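Local coordinates for protein putative isomerase YbhH (Escherichia coli, PDB 6OTV) that probably acts as an isomerase of the PrpF family, sharing the fold of the diaminopimelate epimerases, although its exact reaction is unassigned, at residues G127-Q135 against A157-N165; G315-N323 against L331-T339. All coordinates share one frame; numbering follows the deposited sequence.

Contact 1: G127-Q135 against A157-N165; sequences GTFIEADVQ and APVALTFLN. With EDO (1,2-ethanediol), chain D.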
loop_
_atom_site.group_PDB
_atom_site.type_symbol
_atom_site.label_atom_id
_atom_site.label_comp_id
_atom_site.label_asym_id
_atom_site.label_seq_id
_atom_site.Cartn_x
_atom_site.Cartn_y
_atom_site.Cartn_z
ATOM N N GLY A 127 6.493 10.885 -1.006
ATOM C CA GLY A 127 5.297 10.103 -0.766
ATOM C C GLY A 127 5.205 8.823 -1.568
ATOM O O GLY A 127 4.155 8.176 -1.553
ATOM N N THR A 128 6.269 8.442 -2.269
ATOM C CA THR A 128 6.272 7.223 -3.064
ATOM C C THR A 128 6.516 6.010 -2.174
ATOM O O THR A 128 7.348 6.047 -1.261
ATOM C CB THR A 128 7.348 7.303 -4.151
ATOM O OG1 THR A 128 7.117 8.461 -4.962
ATOM C CG2 THR A 128 7.327 6.064 -5.041
ATOM N N PHE A 129 5.781 4.933 -2.444
ATOM C CA PHE A 129 5.923 3.678 -1.714
ATOM C C PHE A 129 6.702 2.680 -2.561
ATOM O O PHE A 129 6.379 2.466 -3.734
ATOM C CB PHE A 129 4.554 3.106 -1.340
ATOM C CG PHE A 129 3.842 3.886 -0.271
ATOM C CD1 PHE A 129 3.197 5.073 -0.574
ATOM C CD2 PHE A 129 3.813 3.426 1.039
ATOM C CE1 PHE A 129 2.538 5.793 0.410
ATOM C CE2 PHE A 129 3.155 4.137 2.028
ATOM C CZ PHE A 129 2.516 5.323 1.714
ATOM N N ILE A 130 7.728 2.076 -1.965
ATOM C CA ILE A 130 8.589 1.120 -2.652
ATOM C C ILE A 130 8.715 -0.124 -1.789
ATOM O O ILE A 130 8.876 -0.029 -0.566
ATOM C CB ILE A 130 9.988 1.707 -2.950
ATOM C CG1 ILE A 130 9.881 3.044 -3.690
ATOM C CG2 ILE A 130 10.820 0.725 -3.763
ATOM C CD1 ILE A 130 9.998 4.251 -2.786
ATOM N N GLU A 131 8.641 -1.293 -2.418
ATOM C CA GLU A 131 8.924 -2.547 -1.737
ATOM C C GLU A 131 10.350 -2.976 -2.051
ATOM O O GLU A 131 10.759 -2.987 -3.216
ATOM C CB GLU A 131 7.944 -3.651 -2.139
ATOM C CG GLU A 131 8.341 -5.013 -1.577
ATOM C CD GLU A 131 7.267 -6.076 -1.737
ATOM O OE1 GLU A 131 6.077 -5.722 -1.882
ATOM O OE2 GLU A 131 7.622 -7.274 -1.709
ATOM N N ALA A 132 11.102 -3.317 -1.010
ATOM C CA ALA A 132 12.443 -3.865 -1.146
ATOM C C ALA A 132 12.426 -5.324 -0.713
ATOM O O ALA A 132 11.901 -5.653 0.356
ATOM C CB ALA A 132 13.454 -3.075 -0.312
ATOM N N ASP A 133 12.991 -6.191 -1.544
ATOM C CA ASP A 133 13.099 -7.613 -1.249
ATOM C C ASP A 133 14.559 -7.916 -0.941
ATOM O O ASP A 133 15.410 -7.889 -1.838
ATOM C CB ASP A 133 12.572 -8.449 -2.412
ATOM C CG ASP A 133 11.100 -8.193 -2.680
ATOM O OD1 ASP A 133 10.345 -7.994 -1.702
ATOM O OD2 ASP A 133 10.698 -8.175 -3.862
ATOM N N VAL A 134 14.842 -8.192 0.327
ATOM C CA VAL A 134 16.201 -8.336 0.829
ATOM C C VAL A 134 16.518 -9.817 0.980
ATOM O O VAL A 134 15.717 -10.578 1.535
ATOM C CB VAL A 134 16.372 -7.602 2.168
ATOM C CG1 VAL A 134 17.781 -7.791 2.707
ATOM C CG2 VAL A 134 16.032 -6.122 2.010
ATOM N N GLN A 135 17.684 -10.224 0.487
ATOM C CA GLN A 135 18.179 -11.579 0.707
ATOM C C GLN A 135 18.457 -11.768 2.193
ATOM O O GLN A 135 19.362 -11.137 2.751
ATOM C CB GLN A 135 19.437 -11.820 -0.121
ATOM C CG GLN A 135 19.238 -11.657 -1.617
ATOM C CD GLN A 135 18.264 -12.669 -2.184
ATOM O OE1 GLN A 135 18.192 -13.806 -1.718
ATOM N NE2 GLN A 135 17.501 -12.258 -3.189
ATOM N N ALA A 157 24.926 -9.252 -3.349
ATOM C CA ALA A 157 23.572 -9.774 -3.310
ATOM C C ALA A 157 22.609 -8.801 -3.986
ATOM O O ALA A 157 22.685 -7.590 -3.759
ATOM C CB ALA A 157 23.134 -10.019 -1.865
ATOM N N PRO A 158 21.694 -9.294 -4.817
ATOM C CA PRO A 158 20.703 -8.401 -5.426
ATOM C C PRO A 158 19.645 -7.978 -4.418
ATOM O O PRO A 158 19.230 -8.759 -3.558
ATOM C CB PRO A 158 20.097 -9.257 -6.544
ATOM C CG PRO A 158 20.225 -10.655 -6.030
ATOM C CD PRO A 158 21.531 -10.689 -5.266
ATOM N N VAL A 159 19.214 -6.724 -4.531
ATOM C CA VAL A 159 18.044 -6.222 -3.822
ATOM C C VAL A 159 17.053 -5.726 -4.863
ATOM O O VAL A 159 17.414 -4.943 -5.750
ATOM C CB VAL A 159 18.401 -5.113 -2.812
ATOM C CG1 VAL A 159 19.275 -4.047 -3.450
ATOM C CG2 VAL A 159 17.134 -4.493 -2.234
ATOM N N ALA A 160 15.817 -6.207 -4.774
ATOM C CA ALA A 160 14.773 -5.840 -5.719
ATOM C C ALA A 160 13.975 -4.665 -5.170
ATOM O O ALA A 160 13.519 -4.698 -4.023
ATOM C CB ALA A 160 13.852 -7.031 -5.995
ATOM N N LEU A 161 13.823 -3.625 -5.988
ATOM C CA LEU A 161 13.093 -2.417 -5.617
ATOM C C LEU A 161 11.901 -2.281 -6.553
ATOM O O LEU A 161 12.078 -2.040 -7.752
ATOM C CB LEU A 161 13.993 -1.184 -5.697
ATOM C CG LEU A 161 15.261 -1.199 -4.845
ATOM C CD1 LEU A 161 16.040 0.089 -5.042
ATOM C CD2 LEU A 161 14.924 -1.412 -3.370
ATOM N N THR A 162 10.697 -2.430 -6.009
ATOM C CA THR A 162 9.460 -2.361 -6.778
ATOM C C THR A 162 8.688 -1.108 -6.383
ATOM O O THR A 162 8.316 -0.945 -5.215
ATOM C CB THR A 162 8.605 -3.605 -6.551
ATOM O OG1 THR A 162 9.368 -4.773 -6.873
ATOM C CG2 THR A 162 7.361 -3.562 -7.427
ATOM N N PHE A 163 8.435 -0.240 -7.359
ATOM C CA PHE A 163 7.721 1.008 -7.127
ATOM C C PHE A 163 6.218 0.765 -7.205
ATOM O O PHE A 163 5.725 0.174 -8.172
ATOM C CB PHE A 163 8.168 2.068 -8.136
ATOM C CG PHE A 163 9.557 2.593 -7.874
ATOM C CD1 PHE A 163 10.665 1.767 -8.021
ATOM C CD2 PHE A 163 9.756 3.904 -7.471
ATOM C CE1 PHE A 163 11.943 2.239 -7.768
ATOM C CE2 PHE A 163 11.035 4.385 -7.220
ATOM C CZ PHE A 163 12.129 3.550 -7.368
ATOM N N LEU A 164 5.494 1.225 -6.184
ATOM C CA LEU A 164 4.111 0.817 -5.964
ATOM C C LEU A 164 3.080 1.848 -6.404
ATOM O O LEU A 164 1.959 1.467 -6.756
ATOM C CB LEU A 164 3.896 0.492 -4.482
ATOM C CG LEU A 164 4.882 -0.527 -3.905
ATOM C CD1 LEU A 164 4.679 -0.696 -2.407
ATOM C CD2 LEU A 164 4.755 -1.861 -4.628
ATOM N N ASN A 165 3.416 3.135 -6.393
ATOM C CA ASN A 165 2.475 4.184 -6.784
ATOM C C ASN A 165 3.189 5.242 -7.626
ATOM O O ASN A 165 3.137 6.440 -7.344
ATOM C CB ASN A 165 1.804 4.801 -5.555
ATOM C CG ASN A 165 2.803 5.431 -4.599
ATOM O OD1 ASN A 165 3.969 5.040 -4.553
ATOM N ND2 ASN A 165 2.350 6.417 -3.834
HETATM C C1 EDO D . 2.104 2.755 -10.463
HETATM O O1 EDO D . 0.752 2.782 -9.997
HETATM C C2 EDO D . 2.854 1.632 -9.755
HETATM O O2 EDO D . 4.267 1.858 -9.815
HETATM O O HOH W 1 10.720 -5.573 -4.786
HETATM O O HOH W 2 16.129 -10.137 -4.194
HETATM O O HOH W 3 19.146 -8.097 -0.820
#
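Strands 129-135 and 158-163 form an antiparallel pair in one half of the diaminopimelate epimerase-type fold, pairing Ile130 with Phe163 and Ala132 with Leu161 on the face turned to helix 94-106. CG1 of Ile130 lies over one face of the Phe163 ring, 4.0 Å from its centroid and offset toward the rim, a CH-pi contact between side chains that point the same way. Further along, Ala132 CB meets Leu161 CD2 at 3.8 Å. Glu131 and Thr162 exchange two backbone hydrogen bonds. On their face of the sheet, a water bridges Glu131 O, Asp133 OD2 and Thr162 OG1. The carboxylates of Glu131 and Asp133 come close, OE2 to OD1 2.8 Å; Glu131 OE2 and OE1 are held by salt bridges to Arg118 and Arg120 respectively, and these arginines would be expected to ease that closeness. Leu164 N donates to Phe129 O, and Leu164 CB rests against that same oxygen at 3.3 Å.

Past the end of the strand, Asn165 takes over with its side chain. Its CG sits between backbone N and carbonyl carbon (chi1 60°), which swings the amide back toward the partner. OD1 accepts Phe129 N at 2.8 Å in a nearly straight bond (177°), with the donor tilted out of the carbonyl plane. ND2 makes a weak bond to Gly127 O and lies at the edge of the Phe129 ring, 3.6 Å from CD1.

Contact 2: G315-N323 against L331-T339; sequences GALDVHLSN and LRASVIRTT. With EDO (1,2-ethanediol), chain O; EDO (1,2-ethanediol), chain E.
Leu317 CD2 lies over one face of the Arg337 guanidinium, 3.3 Å from NH2, where strands 315-322 and 332-344 of this beta hairpin begin to splay apart. Bends at chi2 (-88°) and chi3 (74°) fold the arginine back so that NE donates to Ile336 O at 3.0 Å, in the guanidinium plane; NH1 has a further hydrogen bond to Asn95, so two of the guanidinium nitrogens are held. The other guanidinium, that of Arg332, has Ser322 OG and an ethanediol hydroxyl O2 over one face, and these two oxygens are hydrogen-bonded to each other. A water sits at its edge, in plane, and accepts from NH2 at 3.1 Å. The same water is at the edge of the His320 ring, close to ND1, a bridge that must stay tentative because the histidine has two conformers.

His320 and Ser334 form a hydrogen-bonded antiparallel pair: His320 N reaches Ser334 O at 2.8 Å, and Ser334 N answers to His320 O. Next to them, Arg332 N donates to Ser322 O at 2.7 Å in a nearly straight bond (171°), while the return bond from Ser322 N is weak and bent.

The face bearing Val319, Leu321, Ala333 and Val335, opposite His320, Ser322, Arg332 and Ser334, is apolar along these residues and packs on helix 279-290, the helix at the heart of this half of the diaminopimelate epimerase-type fold. Leu321 CD2 meets Ala333 CB at 3.6 Å, Val319 CG1 approaches the same methyl, and Val319 CG2 touches Val335 CG2. Near the turn, Leu331 CD1 comes to 3.4 Å from Ser322 O.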
loop_
_atom_site.group_PDB
_atom_site.type_symbol
_atom_site.label_atom_id
_atom_site.label_comp_id
_atom_site.label_asym_id
_atom_site.label_seq_id
_atom_site.Cartn_x
_atom_site.Cartn_y
_atom_site.Cartn_z
ATOM N N GLY A 315 26.595 3.947 -18.689
ATOM C CA GLY A 315 26.250 2.542 -18.587
ATOM C C GLY A 315 24.812 2.305 -19.023
ATOM O O GLY A 315 24.273 3.044 -19.847
ATOM N N ALA A 316 24.219 1.255 -18.459
ATOM C CA ALA A 316 22.845 0.887 -18.763
ATOM C C ALA A 316 22.171 0.385 -17.497
ATOM O O ALA A 316 22.826 -0.054 -16.550
ATOM C CB ALA A 316 22.766 -0.179 -19.867
ATOM N N LEU A 317 20.842 0.449 -17.498
ATOM C CA LEU A 317 20.046 0.080 -16.335
ATOM C C LEU A 317 18.866 -0.759 -16.796
ATOM O O LEU A 317 18.183 -0.396 -17.758
ATOM C CB LEU A 317 19.567 1.331 -15.587
ATOM C CG LEU A 317 19.026 1.190 -14.163
ATOM C CD1 LEU A 317 17.517 1.116 -14.173
ATOM C CD2 LEU A 317 19.616 -0.024 -13.458
ATOM N N ASP A 318 18.638 -1.884 -16.118
ATOM C CA ASP A 318 17.520 -2.767 -16.427
ATOM C C ASP A 318 16.311 -2.394 -15.581
ATOM O O ASP A 318 16.411 -2.288 -14.354
ATOM C CB ASP A 318 17.899 -4.229 -16.181
ATOM C CG ASP A 318 18.744 -4.814 -17.299
ATOM O OD1 ASP A 318 18.445 -4.544 -18.482
ATOM O OD2 ASP A 318 19.708 -5.547 -16.990
ATOM N N VAL A 319 15.172 -2.189 -16.237
ATOM C CA VAL A 319 13.900 -1.954 -15.564
ATOM C C VAL A 319 12.942 -3.054 -15.992
ATOM O O VAL A 319 12.733 -3.269 -17.191
ATOM C CB VAL A 319 13.309 -0.572 -15.894
ATOM C CG1 VAL A 319 12.017 -0.350 -15.107
ATOM C CG2 VAL A 319 14.313 0.532 -15.604
ATOM N N HIS A 320 12.382 -3.762 -15.016
ATOM C CA HIS A 320 11.381 -4.785 -15.283
ATOM C C HIS A 320 9.998 -4.163 -15.155
ATOM O O HIS A 320 9.654 -3.609 -14.104
ATOM C CB HIS A 320 11.528 -5.969 -14.329
ATOM C CG HIS A 320 10.573 -7.088 -14.611
ATOM N ND1 HIS A 320 9.421 -7.286 -13.881
ATOM C CD2 HIS A 320 10.593 -8.061 -15.554
ATOM C CE1 HIS A 320 8.776 -8.337 -14.356
ATOM N NE2 HIS A 320 9.466 -8.825 -15.372
ATOM N N LEU A 321 9.217 -4.240 -16.224
ATOM C CA LEU A 321 7.851 -3.746 -16.243
ATOM C C LEU A 321 6.866 -4.908 -16.194
ATOM O O LEU A 321 7.181 -6.039 -16.572
ATOM C CB LEU A 321 7.593 -2.896 -17.490
ATOM C CG LEU A 321 8.186 -1.490 -17.493
ATOM C CD1 LEU A 321 7.596 -0.684 -18.633
ATOM C CD2 LEU A 321 7.926 -0.799 -16.167
ATOM N N SER A 322 5.659 -4.605 -15.727
ATOM C CA SER A 322 4.624 -5.604 -15.506
ATOM C C SER A 322 3.300 -4.882 -15.312
ATOM O O SER A 322 3.257 -3.784 -14.751
ATOM C CB SER A 322 4.950 -6.476 -14.287
ATOM O OG SER A 322 3.796 -7.134 -13.798
ATOM N N ASN A 323 2.221 -5.506 -15.779
ATOM C CA ASN A 323 0.901 -4.893 -15.646
ATOM C C ASN A 323 -0.151 -5.994 -15.646
ATOM O O ASN A 323 -0.318 -6.686 -16.653
ATOM C CB ASN A 323 0.657 -3.893 -16.773
ATOM C CG ASN A 323 -0.496 -2.950 -16.475
ATOM O OD1 ASN A 323 -1.375 -3.256 -15.670
ATOM N ND2 ASN A 323 -0.495 -1.792 -17.129
ATOM N N LEU A 331 0.534 0.000 -14.053
ATOM C CA LEU A 331 1.845 -0.408 -14.542
ATOM C C LEU A 331 2.841 -0.432 -13.387
ATOM O O LEU A 331 3.011 0.571 -12.687
ATOM C CB LEU A 331 2.306 0.545 -15.643
ATOM C CG LEU A 331 3.660 0.268 -16.297
ATOM C CD1 LEU A 331 3.696 -1.142 -16.850
ATOM C CD2 LEU A 331 3.941 1.280 -17.397
ATOM N N ARG A 332 3.499 -1.570 -13.186
ATOM C CA ARG A 332 4.416 -1.767 -12.070
ATOM C C ARG A 332 5.841 -1.905 -12.594
ATOM O O ARG A 332 6.092 -2.672 -13.530
ATOM C CB ARG A 332 4.031 -3.007 -11.261
ATOM C CG ARG A 332 4.495 -2.990 -9.808
ATOM C CD ARG A 332 4.263 -4.343 -9.155
ATOM N NE ARG A 332 5.050 -5.380 -9.813
ATOM C CZ ARG A 332 4.942 -6.680 -9.560
ATOM N NH1 ARG A 332 4.069 -7.110 -8.659
ATOM N NH2 ARG A 332 5.704 -7.549 -10.212
ATOM N N ALA A 333 6.767 -1.168 -11.984
ATOM C CA ALA A 333 8.168 -1.169 -12.382
ATOM C C ALA A 333 9.037 -1.638 -11.225
ATOM O O ALA A 333 8.792 -1.283 -10.067
ATOM C CB ALA A 333 8.622 0.224 -12.829
ATOM N N SER A 334 10.058 -2.431 -11.540
ATOM C CA SER A 334 11.007 -2.887 -10.538
ATOM C C SER A 334 12.416 -2.821 -11.111
ATOM O O SER A 334 12.621 -2.934 -12.322
ATOM C CB SER A 334 10.692 -4.312 -10.058
ATOM O OG SER A 334 10.724 -5.232 -11.134
ATOM N N VAL A 335 13.383 -2.625 -10.222
ATOM C CA VAL A 335 14.790 -2.510 -10.586
ATOM C C VAL A 335 15.601 -3.346 -9.606
ATOM O O VAL A 335 15.256 -3.442 -8.422
ATOM C CB VAL A 335 15.250 -1.033 -10.587
ATOM C CG1 VAL A 335 16.758 -0.930 -10.723
ATOM C CG2 VAL A 335 14.568 -0.266 -11.713
ATOM N N ILE A 336 16.664 -3.975 -10.104
ATOM C CA ILE A 336 17.615 -4.695 -9.266
ATOM C C ILE A 336 18.780 -3.767 -8.950
ATOM O O ILE A 336 19.328 -3.117 -9.848
ATOM C CB ILE A 336 18.109 -5.982 -9.949
ATOM C CG1 ILE A 336 16.933 -6.894 -10.314
ATOM C CG2 ILE A 336 19.100 -6.716 -9.046
ATOM C CD1 ILE A 336 16.232 -7.507 -9.121
ATOM N N ARG A 337 19.150 -3.696 -7.678
ATOM C CA ARG A 337 20.349 -2.995 -7.244
ATOM C C ARG A 337 21.155 -3.928 -6.352
ATOM O O ARG A 337 20.786 -5.085 -6.130
ATOM C CB ARG A 337 20.006 -1.697 -6.497
ATOM C CG ARG A 337 19.162 -0.697 -7.276
ATOM C CD ARG A 337 20.021 0.235 -8.113
ATOM N NE ARG A 337 20.566 -0.433 -9.287
ATOM C CZ ARG A 337 21.477 0.101 -10.092
ATOM N NH1 ARG A 337 21.953 1.315 -9.845
ATOM N NH2 ARG A 337 21.917 -0.582 -11.139
ATOM N N THR A 338 22.274 -3.423 -5.845
ATOM C CA THR A 338 23.024 -4.100 -4.800
ATOM C C THR A 338 23.375 -3.082 -3.728
ATOM O O THR A 338 23.390 -1.872 -3.972
ATOM C CB THR A 338 24.309 -4.763 -5.325
ATOM O OG1 THR A 338 25.262 -3.748 -5.670
ATOM C CG2 THR A 338 24.020 -5.633 -6.549
ATOM N N THR A 339 23.657 -3.585 -2.531
ATOM C CA THR A 339 24.035 -2.725 -1.423
ATOM C C THR A 339 25.061 -3.459 -0.572
ATOM O O THR A 339 25.229 -4.676 -0.682
ATOM C CB THR A 339 22.810 -2.312 -0.587
ATOM O OG1 THR A 339 23.191 -1.322 0.375
ATOM C CG2 THR A 339 22.220 -3.513 0.138
HETATM C C1 EDO O . -0.373 -5.032 -11.088
HETATM O O1 EDO O . -0.647 -4.320 -12.301
HETATM C C2 EDO O . 1.127 -5.258 -10.918
HETATM O O2 EDO O . 1.601 -6.170 -11.916
HETATM C C1 EDO E . 27.888 -5.528 -6.685
HETATM O O1 EDO E . 27.016 -4.495 -7.151
HETATM C C2 EDO E . 29.084 -4.875 -6.009
HETATM O O2 EDO E . 30.124 -5.819 -5.734
HETATM O O HOH W 4 17.492 -3.908 -12.874
HETATM O O HOH W 5 7.676 -5.861 -11.991
#

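In the fold
Following the chain from the N terminus, strand 116-123 leads into strand 129-135, and contact 1 then closes a loop of 21 residues, without helix or strand, when strand 158-163 comes back alongside. Contact 2 opens much later and closes a short hairpin with seven residues between its segments. The two closures are in series, neither enclosing nor crossing the other. They are stitched together by strands 158-163 and 332-344, which lie antiparallel side by side: Leu161 N probably bonds to Val335 O, and Val159 N to Arg337 O. Strand 332-344 thus joins the strands packed on helix 94-106 to those packed on helix 279-290.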